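Local atomic coordinates of histone deacetylase complex subunit SAP18 (Mus musculus, PDB entry 4A6Q), a protein that enhances transcriptional repression by the SIN3-HDAC1 complex and serves as an auxiliary component of the splicing-dependent exon junction complex. Residues P27-F33 with E55-W61. Residues are numbered along the deposited sequence; the frame is centred on the assembly and turned at random.
Sequences PLLLRVF and ELQIYTW
Arg31 and Glu55 meet across the first two, antiparallel strands of the ubiquitin-like fold, where edge strand 56-60 runs along strand 28-35. The guanidinium takes the carboxylate side-on: Arg31 NE reaches Glu55 OE2 at 2.8 Å and Arg31 NH2 reaches Glu55 OE1 at 3.0 Å, each on a syn lone pair, with the two planes only 8° apart. Arg31 turns into this position through a bend at chi3 (69°). Gln57, alongside Arg31 on the same face, gives Glu55 OE2 a second donor, its NE2 coming from above the carboxylate plane. Replacing Arg31 by an alanine would probably leave the Glu55 carboxylate without its charged mate and freer to turn, with the Gln57 amide as its remaining hydrogen-bond partner in these two strands. Further along this face, both methyls of Leu29 lie against the Gln57 amide oxygen, and CD1 also approaches the Tyr59 ring. Leu28, Leu30, Val32, Leu56, Ile58 and Thr60 point to the other face, where helix 66-76 packs on Leu30, Leu56 and Ile58. Here Val32 CG2 touches Ile58 CD1 at 4.1 Å, while the Thr60 methyl CG2 touches both Leu28 CD1 and Leu30 CD2. Six backbone hydrogen bonds join the strands. At the far end Trp61, whose NE1 bonds to Thr25 O, offers a face to Pro27, with Pro27 CA 4.1 Å from the centroid of the Trp61 five-membered ring in a CH-pi contact.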
ATOM      1  N   PRO A  27      -5.256  -0.956 -16.401  1.00 13.12           N
ATOM      2  CA  PRO A  27      -4.885  -1.188 -15.005  1.00 11.45           C
ATOM      3  C   PRO A  27      -3.410  -1.547 -14.855  1.00 12.45           C
ATOM      4  O   PRO A  27      -2.746  -2.036 -15.789  1.00 13.04           O
ATOM      5  CB  PRO A  27      -5.779  -2.369 -14.592  1.00 14.64           C
ATOM      6  CG  PRO A  27      -6.121  -3.071 -15.856  1.00 14.33           C
ATOM      7  CD  PRO A  27      -6.128  -2.007 -16.964  1.00 11.94           C
ATOM      8  N   LEU A  28      -2.905  -1.278 -13.658  1.00 11.42           N
ATOM      9  CA  LEU A  28      -1.577  -1.665 -13.269  1.00 11.65           C
ATOM     10  C   LEU A  28      -1.627  -3.040 -12.607  1.00 10.16           C
ATOM     11  O   LEU A  28      -2.669  -3.453 -12.082  1.00 11.01           O
ATOM     12  CB  LEU A  28      -0.989  -0.635 -12.293  1.00 12.59           C
ATOM     13  CG  LEU A  28      -1.684  -0.390 -10.955  1.00 12.02           C
ATOM     14  CD1 LEU A  28      -0.976  -1.198  -9.859  1.00 15.51           C
ATOM     15  CD2 LEU A  28      -1.686   1.079 -10.588  1.00 13.13           C
ATOM     16  N   LEU A  29      -0.526  -3.752 -12.658  1.00 11.97           N
ATOM     17  CA  LEU A  29      -0.425  -5.038 -11.980  1.00 10.66           C
ATOM     18  C   LEU A  29       0.231  -4.776 -10.633  1.00 11.32           C
ATOM     19  O   LEU A  29       1.395  -4.372 -10.562  1.00 14.40           O
ATOM     20  CB  LEU A  29       0.352  -6.077 -12.832  1.00 15.78           C
ATOM     21  CG  LEU A  29       0.256  -7.539 -12.339  1.00 21.59           C
ATOM     22  CD1 LEU A  29       0.569  -8.546 -13.458  1.00 26.10           C
ATOM     23  CD2 LEU A  29       1.187  -7.776 -11.174  1.00 26.39           C
ATOM     24  N   LEU A  30      -0.528  -5.012  -9.565  1.00 11.64           N
ATOM     25  CA  LEU A  30      -0.067  -4.776  -8.190  1.00 12.16           C
ATOM     26  C   LEU A  30       0.339  -6.112  -7.558  1.00 10.83           C
ATOM     27  O   LEU A  30      -0.430  -7.043  -7.566  1.00 12.41           O
ATOM     28  CB  LEU A  30      -1.225  -4.181  -7.406  1.00 13.36           C
ATOM     29  CG  LEU A  30      -1.006  -3.909  -5.906  1.00 15.25           C
ATOM     30  CD1 LEU A  30       0.062  -2.835  -5.752  1.00 18.35           C
ATOM     31  CD2 LEU A  30      -2.301  -3.531  -5.223  1.00 14.69           C
ATOM     32  N   ARG A  31       1.553  -6.178  -7.019  1.00 10.64           N
ATOM     33  CA  ARG A  31       2.052  -7.393  -6.351  1.00  9.98           C
ATOM     34  C   ARG A  31       1.937  -7.186  -4.843  1.00 13.02           C
ATOM     35  O   ARG A  31       2.524  -6.242  -4.288  1.00 12.26           O
ATOM     36  CB  ARG A  31       3.508  -7.643  -6.756  1.00 11.61           C
ATOM     37  CG  ARG A  31       3.669  -7.841  -8.301  1.00 14.05           C
ATOM     38  CD  ARG A  31       5.131  -8.025  -8.700  1.00 15.16           C
ATOM     39  NE  ARG A  31       5.657  -9.296  -8.219  1.00 16.98           N
ATOM     40  CZ  ARG A  31       6.910  -9.705  -8.380  1.00 21.07           C
ATOM     41  NH1 ARG A  31       7.800  -8.936  -9.011  1.00 23.51           N
ATOM     42  NH2 ARG A  31       7.284 -10.879  -7.884  1.00 21.48           N
ATOM     43  N   VAL A  32       1.132  -8.029  -4.204  1.00 11.34           N
ATOM     44  CA  VAL A  32       0.818  -7.884  -2.778  1.00 10.15           C
ATOM     45  C   VAL A  32       1.387  -9.069  -2.026  1.00 13.01           C
ATOM     46  O   VAL A  32       1.170 -10.216  -2.406  1.00 15.59           O
ATOM     47  CB  VAL A  32      -0.705  -7.887  -2.595  1.00 10.68           C
ATOM     48  CG1 VAL A  32      -1.070  -7.743  -1.120  1.00 13.35           C
ATOM     49  CG2 VAL A  32      -1.325  -6.741  -3.397  1.00 12.15           C
ATOM     50  N   PHE A  33       2.162  -8.783  -0.987  1.00  9.99           N
ATOM     51  CA  PHE A  33       2.712  -9.811  -0.145  1.00  7.87           C
ATOM     52  C   PHE A  33       2.015  -9.685   1.183  1.00  9.90           C
ATOM     53  O   PHE A  33       1.619  -8.583   1.557  1.00 11.88           O
ATOM     54  CB  PHE A  33       4.223  -9.600  -0.019  1.00 11.04           C
ATOM     55  CG  PHE A  33       4.933  -9.689  -1.356  1.00 12.64           C
ATOM     56  CD1 PHE A  33       5.078  -8.572  -2.159  1.00 12.24           C
ATOM     57  CD2 PHE A  33       5.409 -10.911  -1.823  1.00 14.24           C
ATOM     58  CE1 PHE A  33       5.696  -8.655  -3.389  1.00 12.19           C
ATOM     59  CE2 PHE A  33       6.046 -11.003  -3.047  1.00 15.08           C
ATOM     60  CZ  PHE A  33       6.160  -9.874  -3.849  1.00 14.06           C
ATOM     61  N   GLU A  55       2.621 -14.706  -2.980  1.00 14.45           N
ATOM     62  CA  GLU A  55       2.148 -13.372  -3.345  1.00 13.82           C
ATOM     63  C   GLU A  55       0.788 -13.422  -4.016  1.00 13.71           C
ATOM     64  O   GLU A  55       0.385 -14.450  -4.542  1.00 16.48           O
ATOM     65  CB  GLU A  55       3.171 -12.649  -4.215  1.00 21.82           C
ATOM     66  CG  GLU A  55       3.093 -12.938  -5.680  1.00 20.91           C
ATOM     67  CD  GLU A  55       4.145 -12.170  -6.465  1.00 18.03           C
ATOM     68  OE1 GLU A  55       5.314 -12.598  -6.444  1.00 19.06           O
ATOM     69  OE2 GLU A  55       3.799 -11.126  -7.090  1.00 17.74           O
ATOM     70  N   LEU A  56       0.072 -12.292  -3.974  1.00 10.67           N
ATOM     71  CA  LEU A  56      -1.223 -12.153  -4.628  1.00 11.02           C
ATOM     72  C   LEU A  56      -1.069 -11.056  -5.669  1.00 12.47           C
ATOM     73  O   LEU A  56      -0.585  -9.988  -5.356  1.00 15.78           O
ATOM     74  CB  LEU A  56      -2.267 -11.726  -3.590  1.00 14.77           C
ATOM     75  CG  LEU A  56      -3.635 -11.264  -4.061  1.00 18.11           C
ATOM     76  CD1 LEU A  56      -4.239 -12.373  -4.858  1.00 16.72           C
ATOM     77  CD2 LEU A  56      -4.531 -10.889  -2.869  1.00 21.00           C
ATOM     78  N   GLN A  57      -1.493 -11.301  -6.899  1.00 11.74           N
ATOM     79  CA  GLN A  57      -1.421 -10.260  -7.920  1.00 13.47           C
ATOM     80  C   GLN A  57      -2.790  -9.735  -8.265  1.00 12.76           C
ATOM     81  O   GLN A  57      -3.741 -10.508  -8.354  1.00 13.84           O
ATOM     82  CB  GLN A  57      -0.698 -10.778  -9.189  1.00 11.76           C
ATOM     83  CG  GLN A  57       0.754 -11.010  -8.880  1.00 13.01           C
ATOM     84  CD  GLN A  57       1.580 -11.409 -10.081  1.00 16.32           C
ATOM     85  OE1 GLN A  57       1.081 -11.460 -11.217  1.00 16.28           O
ATOM     86  NE2 GLN A  57       2.863 -11.657  -9.847  1.00 17.45           N
ATOM     87  N   ILE A  58      -2.897  -8.406  -8.433  1.00 11.70           N
ATOM     88  CA  ILE A  58      -4.196  -7.752  -8.610  1.00 10.44           C
ATOM     89  C   ILE A  58      -4.080  -6.723  -9.733  1.00 10.82           C
ATOM     90  O   ILE A  58      -3.067  -6.066  -9.847  1.00 13.80           O
ATOM     91  CB  ILE A  58      -4.596  -7.006  -7.307  1.00 13.99           C
ATOM     92  CG1 ILE A  58      -4.912  -8.034  -6.209  1.00 13.93           C
ATOM     93  CG2 ILE A  58      -5.765  -6.041  -7.511  1.00 15.88           C
ATOM     94  CD1 ILE A  58      -5.163  -7.383  -4.836  1.00 18.81           C
ATOM     95  N   TYR A  59      -5.092  -6.658 -10.604  1.00 10.20           N
ATOM     96  CA  TYR A  59      -5.175  -5.563 -11.559  1.00 11.80           C
ATOM     97  C   TYR A  59      -5.997  -4.468 -10.907  1.00 11.44           C
ATOM     98  O   TYR A  59      -7.148  -4.706 -10.492  1.00 12.54           O
ATOM     99  CB  TYR A  59      -5.921  -6.012 -12.817  1.00 13.99           C
ATOM    100  CG  TYR A  59      -5.153  -6.908 -13.739  1.00 17.80           C
ATOM    101  CD1 TYR A  59      -3.887  -6.572 -14.148  1.00 18.87           C
ATOM    102  CD2 TYR A  59      -5.702  -8.104 -14.178  1.00 21.85           C
ATOM    103  CE1 TYR A  59      -3.168  -7.409 -15.020  1.00 23.70           C
ATOM    104  CE2 TYR A  59      -5.010  -8.934 -15.026  1.00 21.30           C
ATOM    105  CZ  TYR A  59      -3.751  -8.580 -15.436  1.00 22.93           C
ATOM    106  OH  TYR A  59      -3.062  -9.415 -16.282  1.00 27.69           O
ATOM    107  N   THR A  60      -5.466  -3.253 -10.861  1.00 11.87           N
ATOM    108  CA  THR A  60      -6.150  -2.160 -10.202  1.00 10.19           C
ATOM    109  C   THR A  60      -5.669  -0.850 -10.797  1.00 11.86           C
ATOM    110  O   THR A  60      -5.033  -0.844 -11.854  1.00 11.48           O
ATOM    111  CB  THR A  60      -5.968  -2.239  -8.656  1.00 13.24           C
ATOM    112  OG1 THR A  60      -6.875  -1.330  -7.995  1.00 13.66           O
ATOM    113  CG2 THR A  60      -4.512  -1.938  -8.233  1.00 12.90           C
ATOM    114  N   TRP A  61      -5.973   0.251 -10.122  1.00 11.25           N
ATOM    115  CA  TRP A  61      -5.651   1.594 -10.598  1.00 10.18           C
ATOM    116  C   TRP A  61      -5.046   2.434  -9.460  1.00 11.24           C
ATOM    117  O   TRP A  61      -5.045   2.006  -8.312  1.00 11.79           O
ATOM    118  CB  TRP A  61      -6.893   2.285 -11.155  1.00 13.17           C
ATOM    119  CG  TRP A  61      -7.433   1.641 -12.404  1.00 13.01           C
ATOM    120  CD1 TRP A  61      -7.154   1.989 -13.721  1.00 13.30           C
ATOM    121  CD2 TRP A  61      -8.334   0.537 -12.462  1.00 11.91           C
ATOM    122  NE1 TRP A  61      -7.840   1.147 -14.572  1.00 12.63           N
ATOM    123  CE2 TRP A  61      -8.569   0.254 -13.827  1.00 12.95           C
ATOM    124  CE3 TRP A  61      -8.984  -0.240 -11.487  1.00 12.10           C
ATOM    125  CZ2 TRP A  61      -9.423  -0.771 -14.242  1.00 15.31           C
ATOM    126  CZ3 TRP A  61      -9.810  -1.248 -11.896  1.00 14.16           C
ATOM    127  CH2 TRP A  61     -10.026  -1.517 -13.261  1.00 15.01           C
TER